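Local coordinates for bifunctional GH43-CE protein (Bacteroides eggerthii, PDB 6MLY) that probably cleaves xylose units from xylan chains as a family 43 glycoside hydrolase and also carries a carbohydrate esterase domain, at residues 370-375 / 506-511; 444-449 / 487-492. All blocks are in the same frame, centred on the assembly; numbering follows the deposited sequence.

Contact 1 of 2, residues 370-375 / 506-511; sequences LTQRTI and DYFKIE
Gln372 lays the end of its side chain obliquely beside the Phe508 ring. The amide and ring planes stand 43° apart, so the two groups are neither stacked flat nor perpendicular. Gln372 NE2 lies 4.0 Å from Phe508 CD2 and equally far from CE2. The amide carbon Gln372 CD is close behind, 4.1 Å from Phe508 CE2. CG of Gln372 is anti to its carbonyl carbon (chi1 -60°), and the chain beyond is extended, which carries the amide across to the ring. Ile510 adds the second touch with its tip: Ile510 CD1 is 4.0 Å from the backbone oxygen Arg373 O. On the other side of strand 502-511, Lys509 NZ bridges to Glu511 OE1 at 3.0 Å, arriving from above the carboxylate plane. The contact joins the two facing sheets of the concanavalin A-like domain. Trp332 meets Phe508 edge-to-face. Gln372 NE2 hydrogen-bonds to Ala315 O, and Arg373 NE to Asp29 O. No hydrogen bond crosses between the segments, so the buried amide meets its polar needs elsewhere and touches the ring by van der Waals contact.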
loop_
_atom_site.group_PDB
_atom_site.type_symbol
_atom_site.label_atom_id
_atom_site.label_comp_id
_atom_site.label_asym_id
_atom_site.label_seq_id
_atom_site.Cartn_x
_atom_site.Cartn_y
_atom_site.Cartn_z
ATOM N N LEU A 370 0.679 -17.038 6.149
ATOM C CA LEU A 370 -0.315 -16.841 7.217
ATOM C C LEU A 370 -0.873 -15.415 7.129
ATOM O O LEU A 370 -0.107 -14.483 6.954
ATOM C CB LEU A 370 0.389 -17.077 8.557
ATOM C CG LEU A 370 -0.508 -17.108 9.791
ATOM C CD1 LEU A 370 -1.413 -18.333 9.782
ATOM C CD2 LEU A 370 0.323 -17.064 11.065
ATOM N N THR A 371 -2.199 -15.248 7.261
ATOM C CA THR A 371 -2.833 -13.969 6.906
ATOM C C THR A 371 -3.982 -13.579 7.845
ATOM O O THR A 371 -4.675 -14.428 8.395
ATOM C CB THR A 371 -3.396 -14.013 5.481
ATOM O OG1 THR A 371 -4.626 -14.735 5.533
ATOM C CG2 THR A 371 -2.451 -14.648 4.484
ATOM N N GLN A 372 -4.159 -12.260 7.990
ATOM C CA GLN A 372 -5.374 -11.614 8.472
ATOM C C GLN A 372 -5.804 -10.577 7.426
ATOM O O GLN A 372 -5.059 -10.291 6.495
ATOM C CB GLN A 372 -5.150 -10.942 9.826
ATOM C CG GLN A 372 -4.706 -11.897 10.923
ATOM C CD GLN A 372 -4.871 -11.319 12.308
ATOM O OE1 GLN A 372 -5.649 -10.395 12.535
ATOM N NE2 GLN A 372 -4.153 -11.884 13.263
ATOM N N ARG A 373 -7.008 -10.020 7.585
ATOM C CA ARG A 373 -7.538 -9.007 6.664
ATOM C C ARG A 373 -6.811 -7.677 6.920
ATOM O O ARG A 373 -6.236 -7.472 7.988
ATOM C CB ARG A 373 -9.059 -8.870 6.836
ATOM C CG ARG A 373 -9.861 -10.102 6.434
ATOM C CD ARG A 373 -11.343 -9.974 6.755
ATOM N NE ARG A 373 -12.133 -11.129 6.328
ATOM C CZ ARG A 373 -12.306 -12.243 7.038
ATOM N NH1 ARG A 373 -11.930 -12.295 8.303
ATOM N NH2 ARG A 373 -12.845 -13.310 6.476
ATOM N N THR A 374 -6.807 -6.794 5.918
ATOM C CA THR A 374 -6.523 -5.385 6.138
ATOM C C THR A 374 -7.834 -4.695 6.508
ATOM O O THR A 374 -8.904 -5.176 6.147
ATOM C CB THR A 374 -5.879 -4.730 4.911
ATOM O OG1 THR A 374 -6.701 -4.974 3.772
ATOM C CG2 THR A 374 -4.475 -5.229 4.649
ATOM N N ILE A 375 -7.745 -3.581 7.235
ATOM C CA ILE A 375 -8.929 -2.890 7.716
ATOM C C ILE A 375 -8.848 -1.417 7.312
ATOM O O ILE A 375 -7.758 -0.878 7.158
ATOM C CB ILE A 375 -9.085 -3.074 9.238
ATOM C CG1 ILE A 375 -7.978 -2.377 10.031
ATOM C CG2 ILE A 375 -9.169 -4.553 9.582
ATOM C CD1 ILE A 375 -8.133 -2.495 11.531
ATOM N N ASP A 506 7.933 -13.634 16.951
ATOM C CA ASP A 506 7.577 -13.457 18.365
ATOM C C ASP A 506 6.094 -13.075 18.472
ATOM O O ASP A 506 5.382 -13.592 19.337
ATOM C CB ASP A 506 8.463 -12.420 19.065
ATOM C CG ASP A 506 8.268 -12.357 20.574
ATOM O OD1 ASP A 506 7.780 -13.356 21.155
ATOM O OD2 ASP A 506 8.597 -11.308 21.162
ATOM N N TYR A 507 5.655 -12.166 17.589
ATOM C CA TYR A 507 4.307 -11.617 17.617
ATOM C C TYR A 507 3.907 -11.087 16.232
ATOM O O TYR A 507 4.745 -10.863 15.360
ATOM C CB TYR A 507 4.193 -10.517 18.682
ATOM C CG TYR A 507 4.924 -9.231 18.385
ATOM C CD1 TYR A 507 4.366 -8.251 17.579
ATOM C CD2 TYR A 507 6.168 -8.976 18.936
ATOM C CE1 TYR A 507 5.029 -7.062 17.315
ATOM C CE2 TYR A 507 6.846 -7.794 18.680
ATOM C CZ TYR A 507 6.277 -6.831 17.866
ATOM O OH TYR A 507 6.952 -5.669 17.613
ATOM N N PHE A 508 2.592 -10.929 16.049
ATOM C CA PHE A 508 2.014 -10.054 15.039
ATOM C C PHE A 508 1.159 -9.019 15.771
ATOM O O PHE A 508 0.480 -9.349 16.732
ATOM C CB PHE A 508 1.194 -10.842 14.013
ATOM C CG PHE A 508 0.377 -9.993 13.069
ATOM C CD1 PHE A 508 0.891 -9.587 11.847
ATOM C CD2 PHE A 508 -0.907 -9.594 13.403
ATOM C CE1 PHE A 508 0.142 -8.801 10.983
ATOM C CE2 PHE A 508 -1.655 -8.811 12.539
ATOM C CZ PHE A 508 -1.129 -8.411 11.332
ATOM N N LYS A 509 1.231 -7.767 15.320
ATOM C CA LYS A 509 0.528 -6.666 15.955
ATOM C C LYS A 509 -0.180 -5.869 14.862
ATOM O O LYS A 509 0.417 -5.603 13.822
ATOM C CB LYS A 509 1.505 -5.792 16.751
ATOM C CG LYS A 509 0.979 -5.282 18.086
ATOM C CD LYS A 509 0.715 -3.794 18.118
ATOM C CE LYS A 509 1.982 -2.983 18.248
ATOM N NZ LYS A 509 1.675 -1.579 18.599
ATOM N N ILE A 510 -1.447 -5.521 15.111
ATOM C CA ILE A 510 -2.258 -4.759 14.170
ATOM C C ILE A 510 -3.030 -3.681 14.938
ATOM O O ILE A 510 -3.560 -3.935 16.027
ATOM C CB ILE A 510 -3.194 -5.676 13.359
ATOM C CG1 ILE A 510 -3.864 -4.915 12.212
ATOM C CG2 ILE A 510 -4.218 -6.358 14.259
ATOM C CD1 ILE A 510 -4.575 -5.799 11.218
ATOM N N GLU A 511 -3.104 -2.492 14.328
ATOM C CA GLU A 511 -3.718 -1.309 14.919
ATOM C C GLU A 511 -4.409 -0.499 13.813
ATOM O O GLU A 511 -3.978 -0.507 12.659
ATOM C CB GLU A 511 -2.659 -0.497 15.671
ATOM C CG GLU A 511 -1.367 -0.297 14.891
ATOM C CD GLU A 511 -0.155 0.102 15.716
ATOM O OE1 GLU A 511 -0.237 0.055 16.962
ATOM O OE2 GLU A 511 0.877 0.452 15.103
#

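Contact 2 of 2, residues 444-449 / 487-492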
loop_
_atom_site.group_PDB
_atom_site.type_symbol
_atom_site.label_atom_id
_atom_site.label_comp_id
_atom_site.label_asym_id
_atom_site.label_seq_id
_atom_site.Cartn_x
_atom_site.Cartn_y
_atom_site.Cartn_z
ATOM N N PHE A 444 9.530 -5.483 11.461
ATOM C CA PHE A 444 8.923 -4.991 10.216
ATOM C C PHE A 444 7.541 -4.396 10.505
ATOM O O PHE A 444 6.878 -4.778 11.469
ATOM C CB PHE A 444 8.798 -6.101 9.169
ATOM C CG PHE A 444 10.110 -6.660 8.681
ATOM C CD1 PHE A 444 10.937 -5.916 7.852
ATOM C CD2 PHE A 444 10.522 -7.929 9.050
ATOM C CE1 PHE A 444 12.142 -6.433 7.402
ATOM C CE2 PHE A 444 11.728 -8.446 8.600
ATOM C CZ PHE A 444 12.535 -7.698 7.776
ATOM N N LYS A 445 7.132 -3.466 9.635
ATOM C CA LYS A 445 5.866 -2.749 9.724
ATOM C C LYS A 445 5.354 -2.521 8.296
ATOM O O LYS A 445 6.137 -2.331 7.373
ATOM C CB LYS A 445 6.066 -1.436 10.493
ATOM C CG LYS A 445 4.819 -0.588 10.724
ATOM C CD LYS A 445 4.910 0.335 11.939
ATOM C CE LYS A 445 5.842 1.514 11.743
ATOM N NZ LYS A 445 5.838 2.430 12.910
ATOM N N ALA A 446 4.032 -2.580 8.128
ATOM C CA ALA A 446 3.381 -2.326 6.850
ATOM C C ALA A 446 2.137 -1.470 7.099
ATOM O O ALA A 446 1.245 -1.898 7.813
ATOM C CB ALA A 446 3.033 -3.634 6.183
ATOM N N GLU A 447 2.120 -0.261 6.527
ATOM C CA GLU A 447 1.021 0.692 6.678
ATOM C C GLU A 447 0.117 0.622 5.443
ATOM O O GLU A 447 0.563 0.242 4.360
ATOM C CB GLU A 447 1.548 2.118 6.852
ATOM C CG GLU A 447 2.410 2.315 8.089
ATOM C CD GLU A 447 2.653 3.770 8.455
ATOM O OE1 GLU A 447 3.231 4.497 7.616
ATOM O OE2 GLU A 447 2.245 4.173 9.570
ATOM N N CYS A 448 -1.153 0.999 5.638
ATOM C CA CYS A 448 -2.177 1.017 4.592
ATOM C C CYS A 448 -3.016 2.295 4.715
ATOM O O CYS A 448 -3.589 2.567 5.776
ATOM C CB CYS A 448 -3.121 -0.178 4.704
ATOM S SG CYS A 448 -2.349 -1.784 4.351
ATOM N N ASP A 449 -3.078 3.067 3.625
ATOM C CA ASP A 449 -3.965 4.221 3.531
ATOM C C ASP A 449 -5.002 3.935 2.441
ATOM O O ASP A 449 -4.688 3.984 1.247
ATOM C CB ASP A 449 -3.209 5.530 3.264
ATOM C CG ASP A 449 -4.056 6.771 3.505
ATOM O OD1 ASP A 449 -5.095 6.639 4.179
ATOM O OD2 ASP A 449 -3.685 7.856 3.019
ATOM N N TYR A 487 -6.560 -7.062 0.097
ATOM C CA TYR A 487 -5.167 -7.178 0.487
ATOM C C TYR A 487 -5.122 -7.675 1.933
ATOM O O TYR A 487 -5.810 -7.144 2.798
ATOM C CB TYR A 487 -4.428 -5.848 0.304
ATOM C CG TYR A 487 -3.879 -5.639 -1.083
ATOM C CD1 TYR A 487 -4.719 -5.592 -2.182
ATOM C CD2 TYR A 487 -2.520 -5.495 -1.305
ATOM C CE1 TYR A 487 -4.229 -5.411 -3.463
ATOM C CE2 TYR A 487 -2.012 -5.305 -2.580
ATOM C CZ TYR A 487 -2.868 -5.265 -3.665
ATOM O OH TYR A 487 -2.373 -5.084 -4.923
ATOM N N ARG A 488 -4.316 -8.711 2.164
ATOM C CA ARG A 488 -4.123 -9.278 3.482
ATOM C C ARG A 488 -2.679 -9.031 3.939
ATOM O O ARG A 488 -1.751 -9.016 3.129
ATOM C CB ARG A 488 -4.455 -10.772 3.445
ATOM C CG ARG A 488 -5.938 -11.089 3.311
ATOM C CD ARG A 488 -6.199 -12.587 3.350
ATOM N NE ARG A 488 -7.604 -12.921 3.569
ATOM C CZ ARG A 488 -8.144 -13.229 4.748
ATOM N NH1 ARG A 488 -7.384 -13.349 5.824
ATOM N NH2 ARG A 488 -9.450 -13.416 4.846
ATOM N N PHE A 489 -2.516 -8.817 5.249
ATOM C CA PHE A 489 -1.238 -8.973 5.914
ATOM C C PHE A 489 -0.839 -10.448 5.816
ATOM O O PHE A 489 -1.698 -11.321 5.838
ATOM C CB PHE A 489 -1.318 -8.486 7.363
ATOM C CG PHE A 489 -1.573 -7.007 7.499
ATOM C CD1 PHE A 489 -0.634 -6.085 7.069
ATOM C CD2 PHE A 489 -2.751 -6.533 8.053
ATOM C CE1 PHE A 489 -0.869 -4.723 7.187
ATOM C CE2 PHE A 489 -2.985 -5.172 8.170
ATOM C CZ PHE A 489 -2.047 -4.269 7.733
ATOM N N ALA A 490 0.464 -10.710 5.691
ATOM C CA ALA A 490 0.966 -12.045 5.388
ATOM C C ALA A 490 2.335 -12.264 6.045
ATOM O O ALA A 490 3.292 -11.547 5.731
ATOM C CB ALA A 490 1.040 -12.216 3.890
ATOM N N LEU A 491 2.408 -13.240 6.963
ATOM C CA LEU A 491 3.680 -13.768 7.452
ATOM C C LEU A 491 4.135 -14.843 6.461
ATOM O O LEU A 491 3.354 -15.727 6.135
ATOM C CB LEU A 491 3.538 -14.370 8.857
ATOM C CG LEU A 491 2.837 -13.539 9.935
ATOM C CD1 LEU A 491 3.548 -13.687 11.271
ATOM C CD2 LEU A 491 2.728 -12.070 9.572
ATOM N N PHE A 492 5.387 -14.762 5.992
ATOM C CA PHE A 492 5.910 -15.727 5.017
ATOM C C PHE A 492 7.357 -16.104 5.356
ATOM O O PHE A 492 7.993 -15.466 6.187
ATOM C CB PHE A 492 5.784 -15.175 3.594
ATOM C CG PHE A 492 6.647 -13.979 3.281
ATOM C CD1 PHE A 492 6.189 -12.689 3.504
ATOM C CD2 PHE A 492 7.911 -14.141 2.733
ATOM C CE1 PHE A 492 6.981 -11.593 3.198
ATOM C CE2 PHE A 492 8.704 -13.043 2.432
ATOM C CZ PHE A 492 8.238 -11.771 2.668
#
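The backbone oxygen of Ala446 lies against two neighbouring carbons of the Phe489 ring. Ala446 O is 3.6 Å from Phe489 CE1 and 4.1 Å from Phe489 CZ. It comes at the ring obliquely. The methyl group of the same alanine touches the same part of the ring, with Ala446 CB 4.2 Å from Phe489 CE1. Cys448, two residues along, meets the next ring atom: Cys448 SG is 4.2 Å from Phe489 CZ. This is a sulfur-aromatic contact, with SG 51° off the ring normal. Phe489 thus carries its whole side of the contact. Its CG sits beside the backbone N, anti to the carbonyl carbon (chi1 -65°), and the ring comes nearer to strand 441-449 than its CB bond alone would suggest. Here the two layers of a beta sandwich meet, as expected for a concanavalin A-like domain, and Ala446, Cys448 and Phe489 are all buried. Strand 441-449 belongs to one antiparallel sheet and strand 488-491 to the other. The strands run in roughly opposite directions, and the CA atoms of Ala446 and Phe489 are 8.1 Å apart. Ala446 and Cys448 point inward, while Lys445 and Glu447 point away. Lys445 makes cation-pi contacts with Trp468 and Tyr460, and Glu447 hydrogen-bonds to Tyr460 and Ser515. Leu400 packs against both Cys448 and Phe489 within the sandwich.

Both contacts are buried in the core and join the same two sheets of the sandwich. Strands 370-373 and 488-491 are neighbours in one sheet. Strands 502-511 and 441-449 lie in the other, with strand 378-386 between them. The centres of the contacts are about 7 Å apart. Contact 1 has a polar amide in its interface and lies where residues of the 315-317 region and Trp332 also come in. Contact 2 is mostly apolar, with a sulfur and a backbone carbonyl round one ring. Phe489 of contact 2 also packs on Ile510 of contact 1. Backbone pairing ties them too: Leu370 O is 2.8 Å from Leu491 N, a probable hydrogen bond.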